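Local coordinates for protein membrane-bound lytic murein transglycosylase (Agrobacterium tumefaciens, PDB 2PNW) that probably cleaves the glycan strands of bacterial cell-wall peptidoglycan, as a membrane-bound lytic murein transglycosylase of the MltA family, at residues D158-E164 with L252-Y258; W116-R122 with L172-R178; S142-G146 with Y206-H212. All coordinates share one frame; numbering follows the deposited sequence.

How the contacts relate
All three contacts fall within the MltA-specific insert domain, and their segments alternate along the chain: 116-122, 142-146, 158-164, 172-178, 206-212, 252-258. Contact 1 lies in the middle. Its centre is about 15 Å from that of contact 2, which it touches through Tyr258 and Ile162 packing on Tyr121, and about 13 Å from that of contact 3, where Tyr258 O probably accepts a hydrogen bond from Ala210 N. Contacts 2 and 3 do not touch, their nearest atoms being about 6 Å apart. Contact 2 pairs two strands, contact 1 seats a short helix on a loop, and contact 3 ties the small antiparallel sheet to strand 201-209, so distant parts of the sequence interlock within one domain.

Contact 1 of 3, residues D158-E164 with L252-Y258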
loop_
_atom_site.group_PDB
_atom_site.type_symbol
_atom_site.label_atom_id
_atom_site.label_comp_id
_atom_site.label_asym_id
_atom_site.label_seq_id
_atom_site.Cartn_x
_atom_site.Cartn_y
_atom_site.Cartn_z
ATOM N N ASP A 158 -18.595 -12.664 -0.303
ATOM C CA ASP A 158 -18.138 -11.291 -0.045
ATOM C C ASP A 158 -17.958 -11.021 1.448
ATOM O O ASP A 158 -18.199 -11.895 2.251
ATOM C CB ASP A 158 -19.081 -10.236 -0.698
ATOM C CG ASP A 158 -20.483 -10.245 -0.113
ATOM O OD1 ASP A 158 -20.770 -10.982 0.858
ATOM O OD2 ASP A 158 -21.316 -9.479 -0.636
ATOM N N ARG A 159 -17.515 -9.812 1.790
ATOM C CA ARG A 159 -17.239 -9.442 3.174
ATOM C C ARG A 159 -18.435 -9.769 4.083
ATOM O O ARG A 159 -18.284 -10.376 5.167
ATOM C CB ARG A 159 -16.902 -7.939 3.240
ATOM C CG ARG A 159 -16.695 -7.392 4.676
ATOM C CD ARG A 159 -16.313 -5.927 4.667
ATOM N NE ARG A 159 -15.010 -5.702 4.044
ATOM C CZ ARG A 159 -13.844 -5.973 4.645
ATOM N NH1 ARG A 159 -13.838 -6.463 5.890
ATOM N NH2 ARG A 159 -12.705 -5.734 4.000
ATOM N N ARG A 160 -19.645 -9.424 3.624
ATOM C CA ARG A 160 -20.827 -9.700 4.474
ATOM C C ARG A 160 -20.954 -11.186 4.801
ATOM O O ARG A 160 -21.164 -11.569 5.976
ATOM C CB ARG A 160 -22.119 -9.215 3.800
ATOM C CG ARG A 160 -23.369 -9.584 4.614
ATOM C CD ARG A 160 -24.605 -8.909 4.026
ATOM N NE ARG A 160 -25.787 -9.290 4.808
ATOM C CZ ARG A 160 -26.947 -8.630 4.795
ATOM N NH1 ARG A 160 -27.097 -7.545 4.033
ATOM N NH2 ARG A 160 -27.964 -9.068 5.539
ATOM N N ALA A 161 -20.853 -12.031 3.770
ATOM C CA ALA A 161 -21.042 -13.470 3.959
ATOM C C ALA A 161 -19.966 -14.034 4.908
ATOM O O ALA A 161 -20.227 -14.911 5.735
ATOM C CB ALA A 161 -21.018 -14.187 2.628
ATOM N N ILE A 162 -18.762 -13.501 4.793
ATOM C CA ILE A 162 -17.648 -13.942 5.667
ATOM C C ILE A 162 -17.884 -13.466 7.115
ATOM O O ILE A 162 -17.820 -14.274 8.066
ATOM C CB ILE A 162 -16.291 -13.508 5.100
ATOM C CG1 ILE A 162 -16.107 -14.142 3.688
ATOM C CG2 ILE A 162 -15.141 -13.901 6.069
ATOM C CD1 ILE A 162 -15.071 -13.348 2.838
ATOM N N ASP A 163 -18.233 -12.193 7.275
ATOM C CA ASP A 163 -18.587 -11.641 8.592
ATOM C C ASP A 163 -19.762 -12.384 9.239
ATOM O O ASP A 163 -19.819 -12.483 10.469
ATOM C CB ASP A 163 -18.935 -10.148 8.519
ATOM C CG ASP A 163 -17.716 -9.260 8.356
ATOM O OD1 ASP A 163 -16.565 -9.765 8.445
ATOM O OD2 ASP A 163 -17.890 -8.022 8.198
ATOM N N GLU A 164 -20.681 -12.904 8.426
ATOM C CA GLU A 164 -21.857 -13.648 8.929
ATOM C C GLU A 164 -21.549 -15.125 9.214
ATOM O O GLU A 164 -22.423 -15.882 9.684
ATOM C CB GLU A 164 -23.036 -13.532 7.953
ATOM C CG GLU A 164 -23.641 -12.135 7.853
ATOM C CD GLU A 164 -24.746 -12.061 6.782
ATOM O OE1 GLU A 164 -24.735 -12.850 5.794
ATOM O OE2 GLU A 164 -25.597 -11.178 6.917
ATOM N N LEU A 252 -19.803 -0.943 6.335
ATOM C CA LEU A 252 -18.593 -1.759 6.061
ATOM C C LEU A 252 -18.853 -2.734 4.920
ATOM O O LEU A 252 -17.982 -2.974 4.082
ATOM C CB LEU A 252 -18.189 -2.551 7.304
ATOM C CG LEU A 252 -17.841 -1.662 8.512
ATOM C CD1 LEU A 252 -17.132 -2.516 9.592
ATOM C CD2 LEU A 252 -16.994 -0.423 8.096
ATOM N N TRP A 253 -20.057 -3.294 4.881
ATOM C CA TRP A 253 -20.371 -4.346 3.893
ATOM C C TRP A 253 -20.560 -3.824 2.459
ATOM O O TRP A 253 -20.587 -4.613 1.492
ATOM C CB TRP A 253 -21.589 -5.151 4.372
ATOM C CG TRP A 253 -21.325 -6.007 5.596
ATOM C CD1 TRP A 253 -20.108 -6.411 6.077
ATOM C CD2 TRP A 253 -22.306 -6.597 6.455
ATOM N NE1 TRP A 253 -20.268 -7.181 7.197
ATOM C CE2 TRP A 253 -21.612 -7.334 7.438
ATOM C CE3 TRP A 253 -23.719 -6.580 6.491
ATOM C CZ2 TRP A 253 -22.272 -8.045 8.449
ATOM C CZ3 TRP A 253 -24.372 -7.291 7.487
ATOM C CH2 TRP A 253 -23.650 -8.017 8.459
ATOM N N HIS A 254 -20.660 -2.493 2.318
ATOM C CA HIS A 254 -20.580 -1.812 1.010
ATOM C C HIS A 254 -19.244 -2.143 0.357
ATOM O O HIS A 254 -19.139 -2.206 -0.861
ATOM C CB HIS A 254 -20.685 -0.297 1.207
ATOM C CG HIS A 254 -20.442 0.507 -0.032
ATOM N ND1 HIS A 254 -21.305 0.491 -1.106
ATOM C CD2 HIS A 254 -19.485 1.416 -0.327
ATOM C CE1 HIS A 254 -20.869 1.332 -2.030
ATOM N NE2 HIS A 254 -19.756 1.901 -1.584
ATOM N N ASN A 255 -18.214 -2.324 1.179
ATOM C CA ASN A 255 -16.919 -2.821 0.666
ATOM C C ASN A 255 -16.948 -4.344 0.614
ATOM O O ASN A 255 -16.708 -5.031 1.613
ATOM C CB ASN A 255 -15.741 -2.343 1.535
ATOM C CG ASN A 255 -14.410 -2.916 1.035
ATOM O OD1 ASN A 255 -14.241 -3.098 -0.173
ATOM N ND2 ASN A 255 -13.499 -3.229 1.949
ATOM N N ARG A 256 -17.287 -4.884 -0.547
ATOM C CA ARG A 256 -17.451 -6.331 -0.686
ATOM C C ARG A 256 -16.108 -7.077 -0.657
ATOM O O ARG A 256 -16.081 -8.276 -0.371
ATOM C CB ARG A 256 -18.140 -6.643 -2.022
ATOM C CG ARG A 256 -19.601 -6.221 -2.006
ATOM C CD ARG A 256 -20.246 -6.625 -3.339
ATOM N NE ARG A 256 -20.516 -8.042 -3.413
ATOM C CZ ARG A 256 -20.479 -8.777 -4.539
ATOM N NH1 ARG A 256 -20.096 -8.265 -5.700
ATOM N NH2 ARG A 256 -20.785 -10.057 -4.455
ATOM N N SER A 257 -15.031 -6.374 -0.983
ATOM C CA SER A 257 -13.680 -6.962 -0.921
ATOM C C SER A 257 -13.380 -7.403 0.504
ATOM O O SER A 257 -13.799 -6.741 1.458
ATOM C CB SER A 257 -12.638 -5.914 -1.324
ATOM O OG SER A 257 -11.325 -6.392 -1.018
ATOM N N TYR A 258 -12.647 -8.516 0.656
ATOM C CA TYR A 258 -12.251 -8.994 1.990
ATOM C C TYR A 258 -10.824 -9.498 1.861
ATOM O O TYR A 258 -10.513 -10.239 0.913
ATOM C CB TYR A 258 -13.160 -10.148 2.426
ATOM C CG TYR A 258 -13.016 -10.577 3.890
ATOM C CD1 TYR A 258 -13.859 -10.055 4.871
ATOM C CD2 TYR A 258 -12.041 -11.498 4.284
ATOM C CE1 TYR A 258 -13.728 -10.440 6.243
ATOM C CE2 TYR A 258 -11.907 -11.891 5.635
ATOM C CZ TYR A 258 -12.773 -11.371 6.598
ATOM O OH TYR A 258 -12.659 -11.761 7.928
HETATM O O HOH W 1 -22.836 -10.069 -2.592
HETATM O O HOH W 2 -11.037 -4.935 1.496
HETATM O O HOH W 3 -20.209 -7.373 1.557
HETATM O O HOH W 4 -14.901 -11.824 9.205
#
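The short helix 159-163 sits on the loop joining helix 248-252 to strand 259-263, and Trp253 and Arg159 make the two largest shares of the contact. The Trp253 indole lies flat against the first turn of the helix: Arg160 CA stands 3.7 Å from the centroid of its five-membered ring, almost on the ring normal, while the extended Arg160 chain runs on across the six-membered ring. At the indole edge, Trp253 NE1 donates to Asp163 OD2 over 2.7 Å, in the ring plane, so the indole is held both over a face and at its rim. Arg160 NE turns to Glu164 OE2 in a salt bridge, meeting it from above the carboxylate plane.

Asp158 is the N-cap. With CG set between the backbone N and the carbonyl carbon (chi1 64°), its OD1 accepts from Ala161 N and OD2 is left to face Arg256. Arg256 NE donates to the anti lone pair of Asp158 OD2 at 3.2 Å in a nearly straight salt bridge (177°), and a water that donates to Asp158 OD2 also accepts a weak bond from Arg256 NH2. The helix also gives Arg159 N to Arg256 O (3.0 Å).

Arg159 runs its side chain along the loop's carbonyl groups. A bend at chi3 (-65°) brings Arg159 NE to Asn255 O, a weak bond of 3.0 Å, and places Arg159 NH2 2.9 Å from Ser257 O. Tyr258 CD1 lies over one face of the guanidinium. Ile162 CG2 covers a face of the Tyr258 ring, 3.8 Å from its centroid, and a water links Tyr258 OH to Asp163 OD1.

Contact 2 of 3, residues W116-R122 with L172-R178; sequences WRYPIYR and LEIAWAR
Backbone hydrogen bonds join Tyr118-Arg122 antiparallel to Leu172-Ala177. Tyr118 and Ala177 exchange two of them, Tyr118 N to Ala177 O at 3.1 Å and Ala177 N to Tyr118 O at 2.8 Å. Arg117 N reaches the same Ala177 O in a weaker bond, which makes this end a classic beta bulge. The chain turns a corner at Ile174: past it Ile120 N donates to Ala175 O (2.9 Å), at it Ile174 N donates to Ile120 O (2.8 Å), and before it Arg122 N donates to Leu172 O (2.9 Å).

Ring packing falls mainly on the two tryptophans. Arg178 lays its aliphatic part over one face of Trp116, with CD 4.0 Å from the centroid of the six-membered ring; a chi1 of 60° sends the chain that way. Pro119 CA lies over a face of Trp176, and Pro119 CB comes 3.7 Å from Trp176 NE1. At the other end, Arg122 crosses Leu172 at about a right angle, and Leu172 CD2 meets the face of its guanidinium.

Two waters bridge polar groups of the two segments. One links Tyr121 OH to Glu173 OE2, whose side chains run side by side; another takes a bond from Arg122 NE and gives one to Glu173 O.

Ile120 and Ala175 pack on Val108 of strand 96-109, and Leu183 of helix 180-189 covers Ile120 and Tyr118. Tyr121 meets Phe260 of strand 259-263.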
loop_
_atom_site.group_PDB
_atom_site.type_symbol
_atom_site.label_atom_id
_atom_site.label_comp_id
_atom_site.label_asym_id
_atom_site.label_seq_id
_atom_site.Cartn_x
_atom_site.Cartn_y
_atom_site.Cartn_z
ATOM N N TRP A 116 -13.610 -11.008 22.292
ATOM C CA TRP A 116 -12.692 -11.299 21.168
ATOM C C TRP A 116 -13.474 -12.128 20.191
ATOM O O TRP A 116 -13.443 -13.337 20.244
ATOM C CB TRP A 116 -11.457 -12.062 21.691
ATOM C CG TRP A 116 -10.802 -11.293 22.812
ATOM C CD1 TRP A 116 -10.914 -11.540 24.159
ATOM C CD2 TRP A 116 -9.948 -10.153 22.683
ATOM N NE1 TRP A 116 -10.179 -10.615 24.875
ATOM C CE2 TRP A 116 -9.576 -9.754 23.997
ATOM C CE3 TRP A 116 -9.440 -9.433 21.587
ATOM C CZ2 TRP A 116 -8.736 -8.669 24.241
ATOM C CZ3 TRP A 116 -8.606 -8.339 21.832
ATOM C CH2 TRP A 116 -8.269 -7.960 23.159
ATOM N N ARG A 117 -14.190 -11.460 19.289
ATOM C CA ARG A 117 -15.224 -12.146 18.522
ATOM C C ARG A 117 -15.038 -12.023 17.019
ATOM O O ARG A 117 -15.798 -12.626 16.264
ATOM C CB ARG A 117 -16.626 -11.591 18.921
ATOM C CG ARG A 117 -16.754 -10.091 18.696
ATOM C CD ARG A 117 -18.068 -9.501 19.231
ATOM N NE ARG A 117 -19.249 -10.049 18.587
ATOM C CZ ARG A 117 -20.470 -9.505 18.670
ATOM N NH1 ARG A 117 -21.494 -10.090 18.064
ATOM N NH2 ARG A 117 -20.677 -8.380 19.361
ATOM N N TYR A 118 -14.086 -11.210 16.577
ATOM C CA TYR A 118 -13.958 -10.941 15.146
ATOM C C TYR A 118 -12.724 -11.618 14.583
ATOM O O TYR A 118 -11.617 -11.137 14.799
ATOM C CB TYR A 118 -13.893 -9.430 14.884
ATOM C CG TYR A 118 -15.097 -8.697 15.445
ATOM C CD1 TYR A 118 -16.378 -8.947 14.930
ATOM C CD2 TYR A 118 -14.961 -7.768 16.489
ATOM C CE1 TYR A 118 -17.514 -8.281 15.443
ATOM C CE2 TYR A 118 -16.104 -7.091 17.024
ATOM C CZ TYR A 118 -17.362 -7.362 16.468
ATOM O OH TYR A 118 -18.492 -6.718 16.950
ATOM N N PRO A 119 -12.926 -12.740 13.882
ATOM C CA PRO A 119 -11.766 -13.510 13.414
ATOM C C PRO A 119 -10.937 -12.762 12.366
ATOM O O PRO A 119 -11.461 -11.912 11.613
ATOM C CB PRO A 119 -12.397 -14.762 12.815
ATOM C CG PRO A 119 -13.814 -14.319 12.397
ATOM C CD PRO A 119 -14.212 -13.374 13.524
ATOM N N ILE A 120 -9.652 -13.107 12.322
ATOM C CA ILE A 120 -8.745 -12.681 11.272
ATOM C C ILE A 120 -8.350 -13.971 10.563
ATOM O O ILE A 120 -7.909 -14.910 11.216
ATOM C CB ILE A 120 -7.491 -12.017 11.872
ATOM C CG1 ILE A 120 -7.910 -10.820 12.745
ATOM C CG2 ILE A 120 -6.569 -11.562 10.749
ATOM C CD1 ILE A 120 -6.746 -10.182 13.552
ATOM N N TYR A 121 -8.554 -14.044 9.240
ATOM C CA TYR A 121 -8.435 -15.318 8.527
ATOM C C TYR A 121 -7.199 -15.419 7.643
ATOM O O TYR A 121 -6.829 -14.442 6.979
ATOM C CB TYR A 121 -9.646 -15.503 7.614
ATOM C CG TYR A 121 -10.942 -15.837 8.331
ATOM C CD1 TYR A 121 -11.102 -17.052 9.016
ATOM C CD2 TYR A 121 -12.019 -14.934 8.305
ATOM C CE1 TYR A 121 -12.326 -17.367 9.665
ATOM C CE2 TYR A 121 -13.244 -15.232 8.953
ATOM C CZ TYR A 121 -13.390 -16.447 9.612
ATOM O OH TYR A 121 -14.601 -16.730 10.231
ATOM N N ARG A 122 -6.600 -16.616 7.606
ATOM C CA ARG A 122 -5.596 -16.955 6.588
ATOM C C ARG A 122 -6.329 -17.274 5.299
ATOM O O ARG A 122 -7.557 -17.428 5.295
ATOM C CB ARG A 122 -4.846 -18.261 6.938
ATOM C CG ARG A 122 -4.040 -18.299 8.191
ATOM C CD ARG A 122 -3.294 -19.668 8.231
ATOM N NE ARG A 122 -4.080 -20.774 8.773
ATOM C CZ ARG A 122 -4.566 -21.792 8.066
ATOM N NH1 ARG A 122 -4.335 -21.878 6.754
ATOM N NH2 ARG A 122 -5.248 -22.760 8.673
ATOM N N LEU A 172 -9.161 -21.715 10.288
ATOM C CA LEU A 172 -8.542 -20.687 9.451
ATOM C C LEU A 172 -8.165 -19.389 10.154
ATOM O O LEU A 172 -7.581 -18.498 9.534
ATOM C CB LEU A 172 -9.452 -20.379 8.248
ATOM C CG LEU A 172 -9.602 -21.508 7.218
ATOM C CD1 LEU A 172 -10.753 -21.185 6.243
ATOM C CD2 LEU A 172 -8.256 -21.690 6.468
ATOM N N GLU A 173 -8.468 -19.270 11.449
ATOM C CA GLU A 173 -8.244 -18.020 12.162
ATOM C C GLU A 173 -6.782 -17.913 12.594
ATOM O O GLU A 173 -6.207 -18.899 13.093
ATOM C CB GLU A 173 -9.166 -17.924 13.407
ATOM C CG GLU A 173 -10.682 -18.097 13.097
ATOM C CD GLU A 173 -11.179 -19.533 13.060
ATOM O OE1 GLU A 173 -10.387 -20.488 13.338
ATOM O OE2 GLU A 173 -12.380 -19.719 12.714
ATOM N N ILE A 174 -6.205 -16.737 12.384
ATOM C CA ILE A 174 -4.890 -16.350 12.926
ATOM C C ILE A 174 -5.053 -15.884 14.382
ATOM O O ILE A 174 -4.246 -16.229 15.243
ATOM C CB ILE A 174 -4.281 -15.215 12.067
ATOM C CG1 ILE A 174 -4.033 -15.707 10.625
ATOM C CG2 ILE A 174 -2.962 -14.637 12.691
ATOM C CD1 ILE A 174 -3.739 -14.598 9.620
ATOM N N ALA A 175 -6.112 -15.114 14.638
ATOM C CA ALA A 175 -6.436 -14.546 15.953
ATOM C C ALA A 175 -7.833 -13.922 15.874
ATOM O O ALA A 175 -8.436 -13.909 14.797
ATOM C CB ALA A 175 -5.394 -13.475 16.380
ATOM N N TRP A 176 -8.317 -13.389 17.006
ATOM C CA TRP A 176 -9.624 -12.739 17.095
ATOM C C TRP A 176 -9.467 -11.339 17.637
ATOM O O TRP A 176 -8.847 -11.147 18.678
ATOM C CB TRP A 176 -10.556 -13.519 18.037
ATOM C CG TRP A 176 -11.225 -14.680 17.405
ATOM C CD1 TRP A 176 -12.476 -14.694 16.814
ATOM C CD2 TRP A 176 -10.716 -16.001 17.291
ATOM N NE1 TRP A 176 -12.760 -15.947 16.344
ATOM C CE2 TRP A 176 -11.697 -16.769 16.629
ATOM C CE3 TRP A 176 -9.529 -16.612 17.692
ATOM C CZ2 TRP A 176 -11.531 -18.113 16.369
ATOM C CZ3 TRP A 176 -9.347 -17.939 17.410
ATOM C CH2 TRP A 176 -10.337 -18.681 16.745
ATOM N N ALA A 177 -10.024 -10.362 16.931
ATOM C CA ALA A 177 -9.989 -8.953 17.349
ATOM C C ALA A 177 -11.251 -8.643 18.176
ATOM O O ALA A 177 -12.206 -9.417 18.175
ATOM C CB ALA A 177 -9.925 -8.052 16.115
ATOM N N ARG A 178 -11.246 -7.515 18.875
ATOM C CA ARG A 178 -12.418 -7.094 19.666
ATOM C C ARG A 178 -13.104 -5.885 19.069
ATOM O O ARG A 178 -14.173 -5.490 19.557
ATOM C CB ARG A 178 -12.031 -6.784 21.129
ATOM C CG ARG A 178 -11.003 -5.683 21.281
ATOM C CD ARG A 178 -10.674 -5.420 22.776
ATOM N NE ARG A 178 -11.897 -5.084 23.499
ATOM C CZ ARG A 178 -12.065 -5.185 24.815
ATOM N NH1 ARG A 178 -11.074 -5.615 25.595
ATOM N NH2 ARG A 178 -13.242 -4.849 25.351
HETATM O O HOH W 5 -14.428 -18.122 12.440
HETATM O O HOH W 6 -4.489 -20.629 11.629
#

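Contact 3 of 3, residues S142-G146 with Y206-H212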
loop_
_atom_site.group_PDB
_atom_site.type_symbol
_atom_site.label_atom_id
_atom_site.label_comp_id
_atom_site.label_asym_id
_atom_site.label_seq_id
_atom_site.Cartn_x
_atom_site.Cartn_y
_atom_site.Cartn_z
ATOM N N SER A 142 -11.873 -9.248 -14.776
ATOM C CA SER A 142 -11.148 -8.448 -13.805
ATOM C C SER A 142 -10.919 -9.184 -12.476
ATOM O O SER A 142 -10.153 -8.702 -11.681
ATOM C CB SER A 142 -11.817 -7.080 -13.559
ATOM O OG SER A 142 -13.100 -7.248 -12.955
ATOM N N TYR A 143 -11.570 -10.325 -12.230
ATOM C CA TYR A 143 -11.393 -11.044 -10.960
ATOM C C TYR A 143 -10.084 -11.859 -10.980
ATOM O O TYR A 143 -9.853 -12.641 -11.911
ATOM C CB TYR A 143 -12.567 -12.003 -10.712
ATOM C CG TYR A 143 -13.675 -11.353 -9.908
ATOM C CD1 TYR A 143 -14.307 -10.203 -10.379
ATOM C CD2 TYR A 143 -14.070 -11.871 -8.665
ATOM C CE1 TYR A 143 -15.325 -9.568 -9.627
ATOM C CE2 TYR A 143 -15.107 -11.243 -7.907
ATOM C CZ TYR A 143 -15.727 -10.103 -8.417
ATOM O OH TYR A 143 -16.745 -9.473 -7.699
ATOM N N ALA A 144 -9.262 -11.662 -9.960
ATOM C CA ALA A 144 -7.991 -12.399 -9.806
ATOM C C ALA A 144 -8.119 -13.643 -8.924
ATOM O O ALA A 144 -7.209 -14.493 -8.885
ATOM C CB ALA A 144 -6.930 -11.423 -9.246
ATOM N N PHE A 145 -9.262 -13.782 -8.224
ATOM C CA PHE A 145 -9.491 -14.916 -7.326
ATOM C C PHE A 145 -10.891 -15.470 -7.483
ATOM O O PHE A 145 -11.825 -14.750 -7.861
ATOM C CB PHE A 145 -9.290 -14.537 -5.851
ATOM C CG PHE A 145 -7.930 -13.993 -5.544
ATOM C CD1 PHE A 145 -6.897 -14.848 -5.172
ATOM C CD2 PHE A 145 -7.680 -12.631 -5.649
ATOM C CE1 PHE A 145 -5.615 -14.333 -4.875
ATOM C CE2 PHE A 145 -6.404 -12.109 -5.375
ATOM C CZ PHE A 145 -5.381 -12.973 -4.978
ATOM N N GLY A 146 -11.037 -16.753 -7.214
ATOM C CA GLY A 146 -12.351 -17.389 -7.260
ATOM C C GLY A 146 -12.403 -18.542 -6.288
ATOM O O GLY A 146 -11.403 -18.868 -5.642
ATOM N N TYR A 206 -1.036 -8.755 3.757
ATOM C CA TYR A 206 -1.915 -9.233 2.689
ATOM C C TYR A 206 -1.374 -10.550 2.084
ATOM O O TYR A 206 -0.181 -10.627 1.723
ATOM C CB TYR A 206 -1.987 -8.147 1.608
ATOM C CG TYR A 206 -2.670 -8.583 0.337
ATOM C CD1 TYR A 206 -4.032 -8.361 0.139
ATOM C CD2 TYR A 206 -1.954 -9.245 -0.669
ATOM C CE1 TYR A 206 -4.672 -8.794 -1.047
ATOM C CE2 TYR A 206 -2.585 -9.672 -1.864
ATOM C CZ TYR A 206 -3.939 -9.437 -2.038
ATOM O OH TYR A 206 -4.561 -9.853 -3.201
ATOM N N ALA A 207 -2.245 -11.549 1.960
ATOM C CA ALA A 207 -1.940 -12.770 1.205
ATOM C C ALA A 207 -2.790 -12.940 -0.038
ATOM O O ALA A 207 -2.292 -13.421 -1.063
ATOM C CB ALA A 207 -2.118 -14.006 2.108
ATOM N N ALA A 208 -4.089 -12.626 0.077
ATOM C CA ALA A 208 -5.039 -12.801 -1.018
ATOM C C ALA A 208 -6.298 -12.032 -0.652
ATOM O O ALA A 208 -6.339 -11.398 0.401
ATOM C CB ALA A 208 -5.373 -14.304 -1.216
ATOM N N LYS A 209 -7.307 -12.084 -1.526
ATOM C CA LYS A 209 -8.569 -11.415 -1.253
ATOM C C LYS A 209 -9.701 -12.167 -1.928
ATOM O O LYS A 209 -9.487 -12.899 -2.881
ATOM C CB LYS A 209 -8.519 -9.945 -1.697
ATOM C CG LYS A 209 -8.246 -9.749 -3.214
ATOM C CD LYS A 209 -8.034 -8.263 -3.570
ATOM C CE LYS A 209 -7.693 -8.162 -5.055
ATOM N NZ LYS A 209 -7.729 -6.731 -5.498
ATOM N N ALA A 210 -10.918 -11.954 -1.443
ATOM C CA ALA A 210 -12.102 -12.610 -1.996
ATOM C C ALA A 210 -12.248 -12.419 -3.524
ATOM O O ALA A 210 -12.772 -13.298 -4.201
ATOM C CB ALA A 210 -13.364 -12.117 -1.241
ATOM N N GLY A 211 -11.826 -11.271 -4.040
ATOM C CA GLY A 211 -11.806 -11.000 -5.502
ATOM C C GLY A 211 -12.603 -9.762 -5.891
ATOM O O GLY A 211 -12.324 -9.096 -6.924
ATOM N N HIS A 212 -13.596 -9.439 -5.055
ATOM C CA HIS A 212 -14.502 -8.304 -5.327
ATOM C C HIS A 212 -13.772 -6.987 -5.297
ATOM O O HIS A 212 -12.749 -6.834 -4.618
ATOM C CB HIS A 212 -15.661 -8.300 -4.320
ATOM C CG HIS A 212 -16.211 -9.663 -4.088
ATOM N ND1 HIS A 212 -16.864 -10.366 -5.072
ATOM C CD2 HIS A 212 -16.155 -10.482 -3.010
ATOM C CE1 HIS A 212 -17.204 -11.557 -4.610
ATOM N NE2 HIS A 212 -16.785 -11.651 -3.358
HETATM O O HOH W 7 -9.814 -9.750 -7.947
HETATM O O HOH W 8 -14.103 -14.366 -6.231
#
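Gly211 O sits over the centre of the Tyr143 ring, 3.6 Å above its plane, while His212 ND1 lies at the ring's edge. His212 ND1 and Tyr143 OH share a hydrogen bond of 2.8 Å that either may donate, and the hydroxyl in turn lies at the edge of the imidazole. The two ring planes stand 76° apart. The far nitrogen of the imidazole, NE2, has weak bonds to the carbonyls of Phe156 and Pro157, so both ring nitrogens have partners.

The Phe145 ring spreads over the backbone of Lys209, whose N lies above one face and is buried there without a polar partner. With CG anti to its carbonyl carbon (chi1 -58°), Phe145 reaches across strand 201-209: CE1 meets Ala208 CB at 3.7 Å, CE2 meets Lys209 CG at 3.7 Å, and Tyr206 OH approaches obliquely.

Two waters bridge the backbones, one from Ala144 N to Gly211 O, the other donating to both Phe145 O and Ala210 O.

Gly211 has a positive phi of 123°, a conformation suited to glycine, and the chain turns here after strand 201-209. Strand 145-149 belongs to a small three-stranded antiparallel sheet, docked on the end of strand 201-209 and the turn after it by aromatic side chains and water rather than by direct strand pairing.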